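Local coordinates for protein bacterial regulatory proteins, tetR family (Corynebacterium glutamicum, PDB 3AQT) that represses transcription as a TetR-family regulator, probably by binding DNA through a helix-turn-helix, and takes resorcinol as its inducer, at residues 50-55 / 72-78; 117-121 / 231-235. All coordinates share one frame; numbering follows the deposited sequence.

Interaction 1 (50-55 / 72-78); sequences RLITSA and ITEGANI
Ser54 makes the one direct hydrogen bond between the two helices, its OG donating to Ile72 O over 2.7 Å. The hydroxyl lies in the carbonyl plane on a lone pair, at a C=O...OG angle of 118°; a chi1 of -179° turns it away from its own backbone N and out to that oxygen. Ile72 O also accepts the helical bond from Ala76 N, so two donors grip it. Polar contact continues through water 1, which accepts from Arg50 NH1 in the guanidinium plane and donates to Ala76 O.

Most of the apolar contacts gather on CD2 of Leu51. Leu51 CD2 sits 3.7 Å from Ala76 CB and 4.1 Å from Ile78 CD1, and meets Ile72 CG2 where the two side chains cross at about a right angle. Ile72 CD1 reaches Ala55 CB at 4.0 Å. Asn77, with positive phi, ends helix 69-75 in a Schellman motif that brings Ile78 back to Leu51.

The contact thus sets the first helix of the predicted helix-turn-helix, 69-75, against helix 41-62. Phe87 also packs on Leu51, while helix 90-111 touches Ala55 through Leu93 and Val97.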
loop_
_atom_site.group_PDB
_atom_site.type_symbol
_atom_site.label_atom_id
_atom_site.label_comp_id
_atom_site.label_asym_id
_atom_site.label_seq_id
_atom_site.Cartn_x
_atom_site.Cartn_y
_atom_site.Cartn_z
ATOM N N ARG B 50 7.639 -4.360 29.333
ATOM C CA ARG B 50 9.038 -4.773 29.320
ATOM C C ARG B 50 9.402 -5.538 28.064
ATOM O O ARG B 50 10.526 -5.426 27.564
ATOM C CB ARG B 50 9.351 -5.616 30.551
ATOM C CG ARG B 50 9.294 -4.829 31.832
ATOM C CD ARG B 50 9.481 -5.716 33.034
ATOM N NE ARG B 50 9.255 -4.976 34.268
ATOM C CZ ARG B 50 9.348 -5.503 35.486
ATOM N NH1 ARG B 50 9.665 -6.784 35.631
ATOM N NH2 ARG B 50 9.132 -4.749 36.558
ATOM N N LEU B 51 8.458 -6.325 27.561
ATOM C CA LEU B 51 8.678 -7.086 26.338
ATOM C C LEU B 51 8.805 -6.118 25.172
ATOM O O LEU B 51 9.685 -6.270 24.319
ATOM C CB LEU B 51 7.524 -8.064 26.096
ATOM C CG LEU B 51 7.556 -9.300 27.003
ATOM C CD1 LEU B 51 6.308 -10.124 26.813
ATOM C CD2 LEU B 51 8.796 -10.127 26.681
ATOM N N ILE B 52 7.938 -5.110 25.148
ATOM C CA ILE B 52 7.968 -4.109 24.090
ATOM C C ILE B 52 9.331 -3.417 24.087
ATOM O O ILE B 52 9.957 -3.256 23.037
ATOM C CB ILE B 52 6.846 -3.062 24.288
ATOM C CG1 ILE B 52 5.485 -3.725 24.058
ATOM C CG2 ILE B 52 7.023 -1.902 23.328
ATOM C CD1 ILE B 52 5.288 -4.496 22.765
ATOM N N THR B 53 9.787 -3.019 25.272
ATOM C CA THR B 53 11.078 -2.349 25.425
ATOM C C THR B 53 12.206 -3.274 24.986
ATOM O O THR B 53 13.150 -2.848 24.311
ATOM C CB THR B 53 11.317 -1.931 26.905
ATOM O OG1 THR B 53 10.300 -1.005 27.307
ATOM C CG2 THR B 53 12.686 -1.271 27.078
ATOM N N SER B 54 12.108 -4.541 25.368
ATOM C CA SER B 54 13.134 -5.514 25.004
ATOM C C SER B 54 13.209 -5.667 23.489
ATOM O O SER B 54 14.284 -5.543 22.887
ATOM C CB SER B 54 12.834 -6.870 25.649
ATOM O OG SER B 54 13.846 -7.807 25.319
ATOM N N ALA B 55 12.057 -5.929 22.880
ATOM C CA ALA B 55 11.975 -6.097 21.435
ATOM C C ALA B 55 12.530 -4.891 20.696
ATOM O O ALA B 55 13.280 -5.045 19.737
ATOM C CB ALA B 55 10.525 -6.345 21.012
ATOM N N ILE B 72 14.107 -11.921 23.208
ATOM C CA ILE B 72 13.272 -10.835 23.695
ATOM C C ILE B 72 12.786 -11.119 25.110
ATOM O O ILE B 72 12.718 -10.215 25.944
ATOM C CB ILE B 72 12.060 -10.637 22.756
ATOM C CG1 ILE B 72 12.543 -10.037 21.435
ATOM C CG2 ILE B 72 11.008 -9.760 23.412
ATOM C CD1 ILE B 72 11.535 -10.107 20.289
ATOM N N THR B 73 12.441 -12.372 25.381
ATOM C CA THR B 73 11.966 -12.737 26.706
ATOM C C THR B 73 13.118 -12.681 27.699
ATOM O O THR B 73 12.920 -12.404 28.877
ATOM C CB THR B 73 11.341 -14.149 26.716
ATOM O OG1 THR B 73 12.229 -15.067 26.075
ATOM C CG2 THR B 73 10.014 -14.149 25.982
ATOM N N GLU B 74 14.326 -12.941 27.219
ATOM C CA GLU B 74 15.489 -12.885 28.085
ATOM C C GLU B 74 15.699 -11.421 28.470
ATOM O O GLU B 74 15.865 -11.097 29.642
ATOM C CB GLU B 74 16.728 -13.424 27.362
ATOM C CG GLU B 74 17.983 -13.470 28.231
ATOM C CD GLU B 74 19.199 -14.051 27.507
ATOM O OE1 GLU B 74 19.669 -13.433 26.523
ATOM O OE2 GLU B 74 19.685 -15.130 27.929
ATOM N N GLY B 75 15.679 -10.539 27.475
ATOM C CA GLY B 75 15.872 -9.126 27.737
ATOM C C GLY B 75 14.873 -8.563 28.729
ATOM O O GLY B 75 15.171 -7.608 29.440
ATOM N N ALA B 76 13.681 -9.148 28.774
ATOM C CA ALA B 76 12.640 -8.695 29.685
ATOM C C ALA B 76 12.727 -9.455 31.002
ATOM O O ALA B 76 11.961 -9.197 31.934
ATOM C CB ALA B 76 11.283 -8.904 29.060
ATOM N N ASN B 77 13.656 -10.407 31.060
ATOM C CA ASN B 77 13.873 -11.215 32.250
ATOM C C ASN B 77 12.700 -12.132 32.624
ATOM O O ASN B 77 12.177 -12.054 33.736
ATOM C CB ASN B 77 14.218 -10.296 33.426
ATOM C CG ASN B 77 14.656 -11.058 34.656
ATOM O OD1 ASN B 77 15.540 -11.907 34.586
ATOM N ND2 ASN B 77 14.044 -10.751 35.796
ATOM N N ILE B 78 12.282 -12.987 31.689
ATOM C CA ILE B 78 11.207 -13.955 31.936
ATOM C C ILE B 78 11.488 -15.254 31.165
ATOM O O ILE B 78 12.297 -15.268 30.231
ATOM C CB ILE B 78 9.797 -13.429 31.516
ATOM C CG1 ILE B 78 9.714 -13.272 29.996
ATOM C CG2 ILE B 78 9.506 -12.106 32.198
ATOM C CD1 ILE B 78 8.298 -13.129 29.440
HETATM O O HOH W 1 10.085 -9.033 33.858
#

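Interaction 2 (117-121 / 231-235); sequences DDPAE and IASRP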
loop_
_atom_site.group_PDB
_atom_site.type_symbol
_atom_site.label_atom_id
_atom_site.label_comp_id
_atom_site.label_asym_id
_atom_site.label_seq_id
_atom_site.Cartn_x
_atom_site.Cartn_y
_atom_site.Cartn_z
ATOM N N ASP B 117 2.912 28.254 8.841
ATOM C CA ASP B 117 1.580 28.734 8.497
ATOM C C ASP B 117 0.940 27.996 7.338
ATOM O O ASP B 117 -0.261 27.757 7.342
ATOM C CB ASP B 117 1.621 30.232 8.171
ATOM C CG ASP B 117 2.048 31.073 9.359
ATOM O OD1 ASP B 117 1.389 30.978 10.422
ATOM O OD2 ASP B 117 3.038 31.827 9.227
ATOM N N ASP B 118 1.742 27.640 6.344
ATOM C CA ASP B 118 1.234 26.953 5.164
ATOM C C ASP B 118 0.902 25.485 5.435
ATOM O O ASP B 118 1.790 24.671 5.712
ATOM C CB ASP B 118 2.265 27.044 4.042
ATOM C CG ASP B 118 1.688 26.710 2.692
ATOM O OD1 ASP B 118 0.619 26.066 2.629
ATOM O OD2 ASP B 118 2.317 27.087 1.684
ATOM N N PRO B 119 -0.385 25.127 5.355
ATOM C CA PRO B 119 -0.806 23.747 5.594
ATOM C C PRO B 119 -0.081 22.795 4.644
ATOM O O PRO B 119 0.212 21.650 4.989
ATOM C CB PRO B 119 -2.318 23.793 5.333
ATOM C CG PRO B 119 -2.679 25.206 5.667
ATOM C CD PRO B 119 -1.539 25.985 5.051
ATOM N N ALA B 120 0.214 23.280 3.447
ATOM C CA ALA B 120 0.898 22.468 2.456
ATOM C C ALA B 120 2.306 22.127 2.915
ATOM O O ALA B 120 2.816 21.057 2.598
ATOM C CB ALA B 120 0.950 23.196 1.114
ATOM N N GLU B 121 2.931 23.033 3.664
ATOM C CA GLU B 121 4.292 22.797 4.136
ATOM C C GLU B 121 4.289 21.853 5.331
ATOM O O GLU B 121 5.219 21.066 5.520
ATOM C CB GLU B 121 4.970 24.112 4.521
ATOM C CG GLU B 121 6.473 24.104 4.279
ATOM C CD GLU B 121 7.159 25.388 4.740
ATOM O OE1 GLU B 121 6.576 26.484 4.556
ATOM O OE2 GLU B 121 8.288 25.303 5.273
ATOM N N ILE B 231 7.349 23.784 -2.849
ATOM C CA ILE B 231 6.988 23.644 -1.451
ATOM C C ILE B 231 7.719 22.472 -0.798
ATOM O O ILE B 231 8.136 22.558 0.350
ATOM C CB ILE B 231 5.479 23.444 -1.290
ATOM C CG1 ILE B 231 4.743 24.662 -1.847
ATOM C CG2 ILE B 231 5.142 23.234 0.178
ATOM C CD1 ILE B 231 4.232 25.731 -0.875
ATOM N N ALA B 232 7.884 21.383 -1.537
ATOM C CA ALA B 232 8.557 20.212 -1.003
ATOM C C ALA B 232 10.061 20.393 -0.925
ATOM O O ALA B 232 10.766 19.518 -0.415
ATOM C CB ALA B 232 8.231 18.999 -1.848
ATOM N N SER B 233 10.558 21.521 -1.427
ATOM C CA SER B 233 11.994 21.787 -1.407
ATOM C C SER B 233 12.412 22.821 -0.361
ATOM O O SER B 233 13.588 23.154 -0.254
ATOM C CB SER B 233 12.456 22.260 -2.785
ATOM O OG SER B 233 11.898 23.533 -3.090
ATOM N N ARG B 234 11.455 23.332 0.406
ATOM C CA ARG B 234 11.755 24.316 1.439
ATOM C C ARG B 234 12.626 23.715 2.533
ATOM O O ARG B 234 12.574 22.518 2.784
ATOM C CB ARG B 234 10.460 24.839 2.047
ATOM C CG ARG B 234 9.611 25.585 1.057
ATOM C CD ARG B 234 8.316 26.041 1.675
ATOM N NE ARG B 234 7.543 26.791 0.698
ATOM C CZ ARG B 234 6.330 27.274 0.911
ATOM N NH1 ARG B 234 5.735 27.085 2.082
ATOM N NH2 ARG B 234 5.709 27.948 -0.052
ATOM N N PRO B 235 13.442 24.543 3.201
ATOM C CA PRO B 235 14.302 24.009 4.264
ATOM C C PRO B 235 13.465 23.245 5.288
ATOM O O PRO B 235 12.434 23.736 5.755
ATOM C CB PRO B 235 14.946 25.264 4.844
ATOM C CG PRO B 235 14.980 26.192 3.666
ATOM C CD PRO B 235 13.605 25.999 3.083
HETATM O O HOH W 2 3.484 29.443 0.820
#
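Arg234, just beyond helix 225-231, reaches the N-terminal end of helix 119-134 and joins Asp118 and Glu121 in a salt-bridge network of the all-helical TetR C-terminal domain. Asp118 is the N-cap of that helix: its OD1 accepts from Ala120 N at 2.9 Å, from above the carboxylate plane.

The tight part is the grip of Arg234 on Glu121. Arg234 extends from CG to NE, which lays its CD against the Glu121 carboxylate and carries NH1 to both acids. Behind this grip Ile231, first residue of a type I turn ending at Arg234, packs on the helix, with Ile231 CG2 4.3 Å from Ala120 CB and 4.1 Å from Glu121 CA. Leu218 of helix 209-220 touches both Ala120 and Ile231, and Arg174 also packs on the pair.

The loose side holds Asp118 OD2 and a water. The bond from Arg234 NH1 to Asp118 OD2 is weak, at 3.4 Å, and this oxygen has a stronger partner in Arg174. Water 2 bridges Asp118 OD2 and Arg234 NH2, donating to the first and accepting from the second; NH2 also pairs with Glu230.

On the tight side the carboxylate of Glu121 and the guanidinium stand 87° apart. Arg234 NH1 to Glu121 OE1 is 2.7 Å: OE1 lies near the guanidinium plane, but NH1 comes in from above the carboxylate plane.

Both segments of interaction 1 precede those of interaction 2 along the chain, and the two contacts lie on opposite sides of its centre. Their centres are about 41 Å apart and their nearest atoms about 29 Å, so they do not touch. They share no helix: 50-55 / 72-78 joins helices 41-62 and 69-75 in the N-terminal part, at the end predicted to bind DNA, whereas 117-121 / 231-235 brings the start of helix 119-134 to the turn after helix 225-231. Helix 119-134 carries Phe123, Ser126, Leu127 and Leu130 of the resorcinol pocket, which places interaction 2 in the inducer-binding half. Helix 90-111, which packs on interaction 1 and contributes Leu109 to that pocket, links the two halves.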